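Local coordinates for predicted acetamidase/formamidase (Thermoanaerobacter tengcongensis, PDB 3TKK), which probably hydrolyses carbon-nitrogen bonds other than peptide bonds in linear amides, and binds zinc and calcium ions, at residues 111-116 / 197-202; 79-84 / 135-140; 14-19 / 60-65; 117-120 / 126-129. All blocks are in the same frame, centred on the assembly; numbering follows the deposited sequence.

Contact 1 of 4, residues 111-116 / 197-202. With ZN (zinc ion), chain F.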
loop_
_atom_site.group_PDB
_atom_site.type_symbol
_atom_site.label_atom_id
_atom_site.label_comp_id
_atom_site.label_asym_id
_atom_site.label_seq_id
_atom_site.Cartn_x
_atom_site.Cartn_y
_atom_site.Cartn_z
ATOM N N LYS A 111 -17.633 -6.536 18.923
ATOM C CA LYS A 111 -18.737 -7.262 18.375
ATOM C C LYS A 111 -18.255 -8.652 18.089
ATOM O O LYS A 111 -17.240 -8.834 17.355
ATOM C CB LYS A 111 -19.103 -6.692 17.022
ATOM C CG LYS A 111 -20.382 -7.340 16.437
ATOM C CD LYS A 111 -20.669 -6.645 15.143
ATOM C CE LYS A 111 -22.168 -6.603 15.049
ATOM N NZ LYS A 111 -22.694 -7.887 15.670
ATOM N N VAL A 112 -18.991 -9.643 18.579
ATOM C CA VAL A 112 -18.596 -11.026 18.272
ATOM C C VAL A 112 -19.377 -11.383 17.017
ATOM O O VAL A 112 -20.547 -11.101 16.982
ATOM C CB VAL A 112 -19.050 -11.976 19.415
ATOM C CG1 VAL A 112 -18.960 -13.466 19.020
ATOM C CG2 VAL A 112 -18.212 -11.715 20.658
ATOM N N VAL A 113 -18.730 -11.946 15.998
ATOM C CA VAL A 113 -19.397 -12.350 14.762
ATOM C C VAL A 113 -19.271 -13.853 14.510
ATOM O O VAL A 113 -18.238 -14.452 14.793
ATOM C CB VAL A 113 -18.809 -11.621 13.558
ATOM C CG1 VAL A 113 -19.191 -10.174 13.678
ATOM C CG2 VAL A 113 -17.254 -11.617 13.598
ATOM N N ASP A 114 -20.302 -14.432 13.915
ATOM C CA ASP A 114 -20.249 -15.783 13.412
ATOM C C ASP A 114 -19.406 -15.839 12.140
ATOM O O ASP A 114 -19.324 -14.877 11.370
ATOM C CB ASP A 114 -21.676 -16.298 13.203
ATOM C CG ASP A 114 -22.406 -16.404 14.482
ATOM O OD1 ASP A 114 -21.773 -16.695 15.530
ATOM O OD2 ASP A 114 -23.598 -16.105 14.447
ATOM N N ILE A 115 -18.638 -16.914 12.046
ATOM C CA ILE A 115 -17.922 -17.239 10.824
ATOM C C ILE A 115 -18.588 -18.530 10.379
ATOM O O ILE A 115 -18.610 -19.507 11.161
ATOM C CB ILE A 115 -16.404 -17.394 11.064
ATOM C CG1 ILE A 115 -15.899 -16.030 11.513
ATOM C CG2 ILE A 115 -15.721 -17.855 9.737
ATOM C CD1 ILE A 115 -14.536 -15.872 12.063
ATOM N N LYS A 116 -19.197 -18.498 9.207
ATOM C CA LYS A 116 -19.882 -19.666 8.669
ATOM C C LYS A 116 -19.857 -19.765 7.171
ATOM O O LYS A 116 -19.913 -18.774 6.492
ATOM C CB LYS A 116 -21.333 -19.597 9.043
ATOM C CG LYS A 116 -21.559 -19.237 10.438
ATOM C CD LYS A 116 -22.342 -20.196 11.150
ATOM C CE LYS A 116 -21.347 -21.084 11.878
ATOM N NZ LYS A 116 -22.051 -21.808 13.028
ATOM N N SER A 197 -8.363 -3.486 14.761
ATOM C CA SER A 197 -8.282 -4.912 14.868
ATOM C C SER A 197 -8.708 -5.571 13.572
ATOM O O SER A 197 -9.235 -5.017 12.651
ATOM C CB SER A 197 -9.221 -5.537 15.994
ATOM O OG SER A 197 -10.539 -5.700 15.311
ATOM N N GLY A 198 -8.437 -6.843 13.524
ATOM C CA GLY A 198 -8.887 -7.749 12.457
ATOM C C GLY A 198 -10.137 -8.447 12.926
ATOM O O GLY A 198 -10.691 -8.059 13.914
ATOM N N VAL A 199 -10.679 -9.374 12.147
ATOM C CA VAL A 199 -11.595 -10.365 12.687
ATOM C C VAL A 199 -10.727 -11.391 13.538
ATOM O O VAL A 199 -10.141 -12.394 13.029
ATOM C CB VAL A 199 -12.475 -11.047 11.602
ATOM C CG1 VAL A 199 -13.488 -12.117 12.300
ATOM C CG2 VAL A 199 -13.260 -10.020 10.703
ATOM N N GLU A 200 -10.654 -11.106 14.834
ATOM C CA GLU A 200 -9.745 -11.762 15.765
ATOM C C GLU A 200 -10.306 -13.161 16.071
ATOM O O GLU A 200 -11.427 -13.334 16.538
ATOM C CB GLU A 200 -9.671 -10.986 17.060
ATOM C CG GLU A 200 -9.191 -9.548 16.896
ATOM C CD GLU A 200 -7.785 -9.408 16.294
ATOM O OE1 GLU A 200 -6.957 -10.382 16.402
ATOM O OE2 GLU A 200 -7.364 -8.277 15.787
ATOM N N VAL A 201 -9.547 -14.170 15.751
ATOM C CA VAL A 201 -10.054 -15.507 16.028
ATOM C C VAL A 201 -8.982 -16.464 16.569
ATOM O O VAL A 201 -7.825 -16.264 16.300
ATOM C CB VAL A 201 -10.492 -16.177 14.711
ATOM C CG1 VAL A 201 -11.676 -15.406 14.034
ATOM C CG2 VAL A 201 -9.301 -16.150 13.697
ATOM N N ALA A 202 -9.407 -17.618 17.088
ATOM C CA ALA A 202 -8.426 -18.652 17.480
ATOM C C ALA A 202 -8.385 -19.512 16.273
ATOM O O ALA A 202 -9.315 -19.438 15.493
ATOM C CB ALA A 202 -9.003 -19.520 18.691
HETATM ZN ZN ZN F . -5.333 -9.153 15.786
HETATM O O HOH W 1 -4.591 -7.267 15.580
#
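Val199 and Val201 face Val113 and Ile115 across this contact, and between them the flat carboxylate of Glu200 is turned the other way, both its oxygens toward the zinc ion and Gly198 N above the carboxylate plane. The loop between strands 180-186 and 203-212 here leans on strand 108-116 of a four-stranded antiparallel sheet. Glu200 is a bidentate metal ligand: Glu200 OE1 lies 2.1 Å and Glu200 OE2 2.2 Å from zinc. Asp184, His186 and Cys39, modified to 3-sulfinoalanine, also bind the ion, along with a water. Gly198 N donates to Glu200 OE2 over 2.9 Å, 41° out of the carboxylate plane, so this oxygen is gripped by metal and amide together and the group's rotation is fixed. The side chains that meet residues 111-116 are all apolar, and Ile269 of the second subunit also packs on Val199. Val199 CG1, anti to its own nitrogen (chi1 -179°), reaches between two partners, passing 4.0 Å from Val113 CG2. Ile115 slides past Val199 in the opposite direction and crosses Val201 at about a right angle. With the Ile115 chain extended at chi2 (169°), CD1 comes to 3.5 Å from Val201 CG1.

Contact 2 of 4, residues 79-84 / 135-140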
loop_
_atom_site.group_PDB
_atom_site.type_symbol
_atom_site.label_atom_id
_atom_site.label_comp_id
_atom_site.label_asym_id
_atom_site.label_seq_id
_atom_site.Cartn_x
_atom_site.Cartn_y
_atom_site.Cartn_z
ATOM N N VAL A 79 9.734 -20.354 7.163
ATOM C CA VAL A 79 8.545 -20.892 7.763
ATOM C C VAL A 79 7.505 -20.930 6.636
ATOM O O VAL A 79 7.035 -19.919 6.103
ATOM C CB VAL A 79 8.032 -20.054 8.958
ATOM C CG1 VAL A 79 6.715 -20.724 9.558
ATOM C CG2 VAL A 79 9.148 -19.699 9.986
ATOM N N LYS A 80 7.176 -22.112 6.205
ATOM C CA LYS A 80 6.191 -22.275 5.148
ATOM C C LYS A 80 4.825 -22.407 5.831
ATOM O O LYS A 80 4.588 -23.424 6.570
ATOM C CB LYS A 80 6.553 -23.543 4.344
ATOM C CG LYS A 80 5.611 -23.767 3.168
ATOM C CD LYS A 80 6.010 -25.048 2.311
ATOM C CE LYS A 80 7.378 -24.953 1.632
ATOM N NZ LYS A 80 8.445 -24.960 2.688
ATOM N N ILE A 81 3.894 -21.458 5.538
ATOM C CA ILE A 81 2.505 -21.508 6.026
ATOM C C ILE A 81 1.663 -22.390 5.035
ATOM O O ILE A 81 1.337 -21.949 3.918
ATOM C CB ILE A 81 1.908 -20.127 6.088
ATOM C CG1 ILE A 81 2.858 -19.159 6.890
ATOM C CG2 ILE A 81 0.498 -20.242 6.804
ATOM C CD1 ILE A 81 3.216 -19.783 8.220
ATOM N N LYS A 82 1.304 -23.582 5.466
ATOM C CA LYS A 82 0.583 -24.517 4.585
ATOM C C LYS A 82 -0.896 -24.403 4.767
ATOM O O LYS A 82 -1.596 -24.403 3.815
ATOM C CB LYS A 82 1.108 -25.909 4.867
ATOM C CG LYS A 82 2.622 -26.027 4.470
ATOM C CD LYS A 82 2.946 -27.500 4.376
ATOM C CE LYS A 82 4.456 -27.731 4.329
ATOM N NZ LYS A 82 4.681 -29.220 4.081
ATOM N N LYS A 83 -1.396 -24.354 5.976
ATOM C CA LYS A 83 -2.824 -24.219 6.184
ATOM C C LYS A 83 -3.145 -23.361 7.346
ATOM O O LYS A 83 -2.464 -23.442 8.359
ATOM C CB LYS A 83 -3.430 -25.547 6.549
ATOM C CG LYS A 83 -4.091 -26.196 5.425
ATOM C CD LYS A 83 -5.027 -27.183 6.050
ATOM C CE LYS A 83 -4.218 -28.243 6.870
ATOM N NZ LYS A 83 -4.268 -29.572 6.079
ATOM N N ILE A 84 -4.235 -22.625 7.269
ATOM C CA ILE A 84 -4.669 -21.893 8.471
ATOM C C ILE A 84 -6.152 -22.257 8.702
ATOM O O ILE A 84 -6.979 -22.011 7.808
ATOM C CB ILE A 84 -4.554 -20.386 8.243
ATOM C CG1 ILE A 84 -3.111 -19.978 8.021
ATOM C CG2 ILE A 84 -5.042 -19.489 9.391
ATOM C CD1 ILE A 84 -3.021 -18.424 7.827
ATOM N N GLY A 135 -1.296 -12.696 12.302
ATOM C CA GLY A 135 -0.874 -11.336 12.637
ATOM C C GLY A 135 0.470 -11.248 13.386
ATOM O O GLY A 135 1.224 -10.298 13.205
ATOM N N VAL A 136 0.727 -12.203 14.308
ATOM C CA VAL A 136 1.913 -12.175 15.181
ATOM C C VAL A 136 2.716 -13.449 14.769
ATOM O O VAL A 136 2.228 -14.599 14.855
ATOM C CB VAL A 136 1.492 -12.274 16.590
ATOM C CG1 VAL A 136 2.653 -12.694 17.535
ATOM C CG2 VAL A 136 0.973 -10.854 17.116
ATOM N N ILE A 137 3.966 -13.265 14.358
ATOM C CA ILE A 137 4.782 -14.425 14.099
ATOM C C ILE A 137 6.215 -13.921 14.063
ATOM O O ILE A 137 6.485 -12.830 13.521
ATOM C CB ILE A 137 4.507 -15.153 12.808
ATOM C CG1 ILE A 137 5.554 -16.270 12.653
ATOM C CG2 ILE A 137 4.502 -14.149 11.564
ATOM C CD1 ILE A 137 4.931 -17.359 11.387
ATOM N N GLY A 138 7.109 -14.615 14.775
ATOM C CA GLY A 138 8.462 -14.066 14.966
ATOM C C GLY A 138 9.398 -15.032 15.650
ATOM O O GLY A 138 8.994 -16.124 16.102
ATOM N N VAL A 139 10.644 -14.616 15.792
ATOM C CA VAL A 139 11.631 -15.329 16.562
ATOM C C VAL A 139 12.136 -14.382 17.658
ATOM O O VAL A 139 11.736 -13.244 17.723
ATOM C CB VAL A 139 12.828 -15.650 15.646
ATOM C CG1 VAL A 139 12.364 -16.478 14.436
ATOM C CG2 VAL A 139 13.543 -14.227 15.143
ATOM N N ALA A 140 12.996 -14.901 18.539
ATOM C CA ALA A 140 13.489 -14.078 19.628
ATOM C C ALA A 140 14.475 -13.046 19.093
ATOM O O ALA A 140 15.291 -13.330 18.243
ATOM C CB ALA A 140 14.188 -14.930 20.731
#
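A single methyl group makes this whole contact from one side: CD1 of Ile137 meets both Val79 and Ile81, while the backbones stay well apart, with 9.8 Å between Val79 CA and Ile137 CA. Ile137 spans that gap by stretching out, with CG1 opposite the backbone nitrogen (chi1 175°) and CD1 continuing the line (chi2 165°). Its CD1 then lies 4.2 Å from Val79 CG1 and 4.3 Å from Ile81 CD1, ordinary van der Waals distances without strain. Ile81 is folded at both torsions, near -50° each, which brings its own CD1 round toward Ile137. Here two beta-sheets are packed face to face: strand 76-86 belongs to the large mixed sheet, and strand 133-138 to the curled sheet that also contains 180-186. The space round Ile137 is filled out by Leu180 and Leu182 from its own sheet and by Phe171 from the opposing one, so the methyl end sits among hydrophobic side chains. Strand 79-84 alternates as far as Lys82, whose NZ forms salt bridges with Glu31 and Glu208. At Lys82 and Lys83 a classic beta bulge breaks the alternation, both residues standing opposite Leu206 on strand 203-212. The side chain of Ile137 is about 10 Å from the calcium ion bound by Asn157, Asp159 and Asp184.

Contact 3 of 4, residues 14-19 / 60-65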
loop_
_atom_site.group_PDB
_atom_site.type_symbol
_atom_site.label_atom_id
_atom_site.label_comp_id
_atom_site.label_asym_id
_atom_site.label_seq_id
_atom_site.Cartn_x
_atom_site.Cartn_y
_atom_site.Cartn_z
ATOM N N PHE A 14 4.108 -14.062 26.081
ATOM C CA PHE A 14 3.527 -12.760 25.875
ATOM C C PHE A 14 4.574 -11.785 25.293
ATOM O O PHE A 14 4.237 -10.704 24.876
ATOM C CB PHE A 14 2.937 -12.242 27.254
ATOM C CG PHE A 14 1.654 -12.987 27.618
ATOM C CD1 PHE A 14 0.464 -12.696 26.922
ATOM C CD2 PHE A 14 1.686 -14.056 28.509
ATOM C CE1 PHE A 14 -0.690 -13.399 27.195
ATOM C CE2 PHE A 14 0.560 -14.811 28.782
ATOM C CZ PHE A 14 -0.665 -14.483 28.130
ATOM N N ALA A 15 5.859 -12.133 25.355
ATOM C CA ALA A 15 6.860 -11.256 24.751
ATOM C C ALA A 15 7.853 -12.138 24.068
ATOM O O ALA A 15 8.080 -13.257 24.560
ATOM C CB ALA A 15 7.576 -10.402 25.906
ATOM N N PHE A 16 8.470 -11.683 22.964
ATOM C CA PHE A 16 9.533 -12.522 22.274
ATOM C C PHE A 16 10.818 -12.293 23.031
ATOM O O PHE A 16 11.226 -11.121 23.210
ATOM C CB PHE A 16 9.665 -12.160 20.792
ATOM C CG PHE A 16 8.526 -12.654 19.980
ATOM C CD1 PHE A 16 7.279 -12.048 20.033
ATOM C CD2 PHE A 16 8.679 -13.809 19.178
ATOM C CE1 PHE A 16 6.169 -12.599 19.227
ATOM C CE2 PHE A 16 7.626 -14.352 18.404
ATOM C CZ PHE A 16 6.355 -13.753 18.480
ATOM N N SER A 17 11.415 -13.355 23.579
ATOM C CA SER A 17 12.575 -13.089 24.439
ATOM C C SER A 17 13.470 -14.296 24.330
ATOM O O SER A 17 12.989 -15.435 24.260
ATOM C CB SER A 17 12.159 -12.875 25.916
ATOM O OG SER A 17 13.356 -12.960 26.730
ATOM N N LYS A 18 14.767 -14.058 24.321
ATOM C CA LYS A 18 15.736 -15.165 24.237
ATOM C C LYS A 18 15.678 -16.030 25.482
ATOM O O LYS A 18 16.218 -17.149 25.480
ATOM C CB LYS A 18 17.169 -14.643 24.133
ATOM C CG LYS A 18 17.626 -13.841 25.347
ATOM C CD LYS A 18 19.105 -13.520 25.183
ATOM C CE LYS A 18 19.424 -12.256 25.899
ATOM N NZ LYS A 18 19.854 -12.646 27.372
ATOM N N GLU A 19 15.045 -15.496 26.532
ATOM C CA GLU A 19 14.978 -16.134 27.869
ATOM C C GLU A 19 13.833 -17.152 27.999
ATOM O O GLU A 19 13.836 -17.941 28.940
ATOM C CB GLU A 19 14.814 -15.097 28.965
ATOM C CG GLU A 19 15.983 -14.071 28.967
ATOM C CD GLU A 19 17.313 -14.773 29.277
ATOM O OE1 GLU A 19 17.332 -15.614 30.185
ATOM O OE2 GLU A 19 18.352 -14.501 28.636
ATOM N N ASN A 60 -2.350 -10.841 22.949
ATOM C CA ASN A 60 -1.436 -11.442 21.949
ATOM C C ASN A 60 -0.622 -12.667 22.362
ATOM O O ASN A 60 0.621 -12.671 22.076
ATOM C CB ASN A 60 -0.367 -10.435 21.451
ATOM C CG ASN A 60 -0.966 -9.272 20.748
ATOM O OD1 ASN A 60 -0.774 -8.084 21.127
ATOM N ND2 ASN A 60 -1.720 -9.578 19.719
ATOM N N PRO A 61 -1.281 -13.714 22.950
ATOM C CA PRO A 61 -0.430 -14.770 23.447
ATOM C C PRO A 61 0.058 -15.440 22.200
ATOM O O PRO A 61 -0.693 -15.690 21.347
ATOM C CB PRO A 61 -1.390 -15.652 24.290
ATOM C CG PRO A 61 -2.803 -15.328 23.720
ATOM C CD PRO A 61 -2.711 -13.929 23.172
ATOM N N ALA A 62 1.335 -15.689 22.062
ATOM C CA ALA A 62 1.807 -16.431 20.899
ATOM C C ALA A 62 2.134 -17.883 21.276
ATOM O O ALA A 62 2.833 -18.138 22.232
ATOM C CB ALA A 62 3.055 -15.710 20.362
ATOM N N THR A 63 1.745 -18.843 20.469
ATOM C CA THR A 63 2.021 -20.209 20.809
ATOM C C THR A 63 3.505 -20.479 20.483
ATOM O O THR A 63 4.012 -19.984 19.455
ATOM C CB THR A 63 1.089 -21.141 20.060
ATOM O OG1 THR A 63 -0.252 -20.815 20.471
ATOM C CG2 THR A 63 1.451 -22.673 20.397
ATOM N N GLY A 64 4.209 -21.226 21.358
ATOM C CA GLY A 64 5.648 -21.380 21.241
ATOM C C GLY A 64 6.343 -21.120 22.594
ATOM O O GLY A 64 5.699 -21.070 23.683
ATOM N N PRO A 65 7.677 -20.981 22.567
ATOM C CA PRO A 65 8.477 -20.926 21.352
ATOM C C PRO A 65 8.949 -22.298 20.899
ATOM O O PRO A 65 8.976 -23.267 21.664
ATOM C CB PRO A 65 9.673 -20.014 21.748
ATOM C CG PRO A 65 9.688 -20.030 23.280
ATOM C CD PRO A 65 8.458 -20.770 23.787
#
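Where the chain leaves strand 12-13, an antiparallel partner of strand 62-69, for the short strand 15-16, Phe14 and Phe16 reach back to Pro61 and Ala62. Phe14 starts off in the wrong direction, its CB pointing away from residues 60-65, but with CG opposite the carbonyl carbon (chi1 -73°) the ring swings back to the proline. Phe14 CE1 is 3.7 Å from Pro61 CB and 4.0 Å from Pro61 CA, and the two side chains cross at a slant. Phe16 approaches more loosely: its CZ stands 4.3 Å from the CB of Ala62, which points toward residues 14-19, and its ring also meets that of His154. Both contacts are apolar, and the backbone hydrogen bonds run to other parts of the chain: Phe14 and Phe16 bond to Cys148 and Ile146, Ala62 and Gly64 to Ile13 and His11. The contact therefore sits at a junction between the two-stranded sheet 15-16/146-147 and the larger curled sheet. Swapping Phe14 for an alanine would probably leave Pro61 CB without its aromatic cover and open a gap beside the proline. Beyond Phe16 an ST turn bends the chain, Glu19 N donating to Ser17 OG over 3.1 Å at 161°. Lys18 NZ adds a salt bridge to Glu19 OE2, 2.7 Å long and on the anti side of the carboxylate. At the far end of residues 60-65, Gly64 adopts a positive phi of 131° and leads through a cis peptide bond into Pro65.

Contact 4 of 4, residues 117-120 / 126-129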
loop_
_atom_site.group_PDB
_atom_site.type_symbol
_atom_site.label_atom_id
_atom_site.label_comp_id
_atom_site.label_asym_id
_atom_site.label_seq_id
_atom_site.Cartn_x
_atom_site.Cartn_y
_atom_site.Cartn_z
ATOM N N ASP A 117 -19.860 -21.000 6.632
ATOM C CA ASP A 117 -19.983 -21.101 5.177
ATOM C C ASP A 117 -18.790 -20.327 4.539
ATOM O O ASP A 117 -18.913 -19.762 3.452
ATOM C CB ASP A 117 -21.305 -20.475 4.759
ATOM C CG ASP A 117 -21.772 -20.970 3.369
ATOM O OD1 ASP A 117 -21.260 -21.986 2.937
ATOM O OD2 ASP A 117 -22.603 -20.306 2.703
ATOM N N GLY A 118 -17.649 -20.282 5.226
ATOM C CA GLY A 118 -16.494 -19.534 4.705
ATOM C C GLY A 118 -16.583 -18.017 4.725
ATOM O O GLY A 118 -15.817 -17.323 4.035
ATOM N N LYS A 119 -17.461 -17.463 5.553
ATOM C CA LYS A 119 -17.700 -15.996 5.573
ATOM C C LYS A 119 -17.781 -15.375 6.954
ATOM O O LYS A 119 -18.441 -15.922 7.852
ATOM C CB LYS A 119 -19.005 -15.707 4.773
ATOM C CG LYS A 119 -18.884 -15.844 3.268
ATOM C CD LYS A 119 -20.239 -15.817 2.602
ATOM C CE LYS A 119 -21.100 -17.053 3.082
ATOM N NZ LYS A 119 -22.572 -17.276 2.474
ATOM N N VAL A 120 -17.136 -14.222 7.153
ATOM C CA VAL A 120 -17.456 -13.408 8.229
ATOM C C VAL A 120 -18.854 -12.796 8.078
ATOM O O VAL A 120 -19.090 -12.023 7.155
ATOM C CB VAL A 120 -16.423 -12.254 8.374
ATOM C CG1 VAL A 120 -16.811 -11.503 9.531
ATOM C CG2 VAL A 120 -15.003 -12.852 8.583
ATOM N N LEU A 126 -24.226 -7.952 5.284
ATOM C CA LEU A 126 -22.954 -8.101 4.666
ATOM C C LEU A 126 -22.233 -9.355 5.169
ATOM O O LEU A 126 -21.959 -9.462 6.374
ATOM C CB LEU A 126 -22.102 -6.916 5.110
ATOM C CG LEU A 126 -21.199 -6.097 4.225
ATOM C CD1 LEU A 126 -22.083 -5.500 3.308
ATOM C CD2 LEU A 126 -20.537 -4.983 5.013
ATOM N N ALA A 127 -21.842 -10.249 4.264
ATOM C CA ALA A 127 -21.060 -11.406 4.665
ATOM C C ALA A 127 -19.765 -11.325 3.904
ATOM O O ALA A 127 -19.790 -11.019 2.723
ATOM C CB ALA A 127 -21.818 -12.727 4.321
ATOM N N LEU A 128 -18.617 -11.556 4.541
ATOM C CA LEU A 128 -17.364 -11.267 3.829
ATOM C C LEU A 128 -16.520 -12.503 3.799
ATOM O O LEU A 128 -16.151 -13.047 4.886
ATOM C CB LEU A 128 -16.508 -10.214 4.573
ATOM C CG LEU A 128 -17.352 -8.946 4.818
ATOM C CD1 LEU A 128 -16.519 -8.025 5.764
ATOM C CD2 LEU A 128 -17.634 -8.219 3.527
ATOM N N PRO A 129 -16.128 -12.909 2.583
ATOM C CA PRO A 129 -15.371 -14.211 2.399
ATOM C C PRO A 129 -14.126 -14.201 3.277
ATOM O O PRO A 129 -13.498 -13.125 3.369
ATOM C CB PRO A 129 -15.000 -14.158 0.905
ATOM C CG PRO A 129 -16.414 -13.467 0.246
ATOM C CD PRO A 129 -16.355 -12.224 1.291
#
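Lys119 lies across its beta-hairpin partner, touching Leu128, Pro129 and Ala127 in turn. Its CB sits 3.9 Å from Leu128 O, CG is 4.0 Å from Pro129 CA, and CD passes 3.9 Å from Ala127 CB. At chi3 (-63°) the chain bends, carrying CE and NZ off the neighbouring strand and back over its own turn, where NZ forms a 3.0 Å salt bridge to Asp117 OD2, met from above the carboxylate plane. With an alanine in its place, Asp117 would probably lose its charge partner, and Ala127 and Pro129 the aliphatic chain lying over them. Next along the hairpin, Val120 and Leu128 form an antiparallel hydrogen-bonded pair: Val120 N donates to Leu128 O and Leu128 N to Val120 O, each 2.7 Å long. Lys119 and Pro129 are a non-hydrogen-bonded pair, a place where proline, lacking an N-H, costs no bond. Val120 CB lies 4.3 Å from Leu128 CB; Val120 leans on Val199 and Ala187, Leu128 on Leu188 of its own chain and on Thr270 of the second subunit. The paired backbone bonds thus set the register, and Lys119 can lay its carbons on the partner strand because Asp117, in its own turn, meets its charge.

Contacts 1 and 4 are continuous: strands 108-116 and 119-121 are neighbours in one sheet, and Val120 CG2 meets Val199 CG2 at 3.9 Å, so the hairpin of contact 4 backs the loop that presents Glu200 to zinc. Both also touch the second subunit. Contacts 2 and 3 form the other pair, their centres 13 Å apart, with Phe16 CE2 lying 3.2 Å from Gly138 O. The metal site lies between the pairs: the side chain of Pro61 is about 9 Å from zinc, that of Ile137 about 12 Å and that of Val120 about 13 Å. Contacts 3 and 4 are farthest apart, about 31 Å between centres.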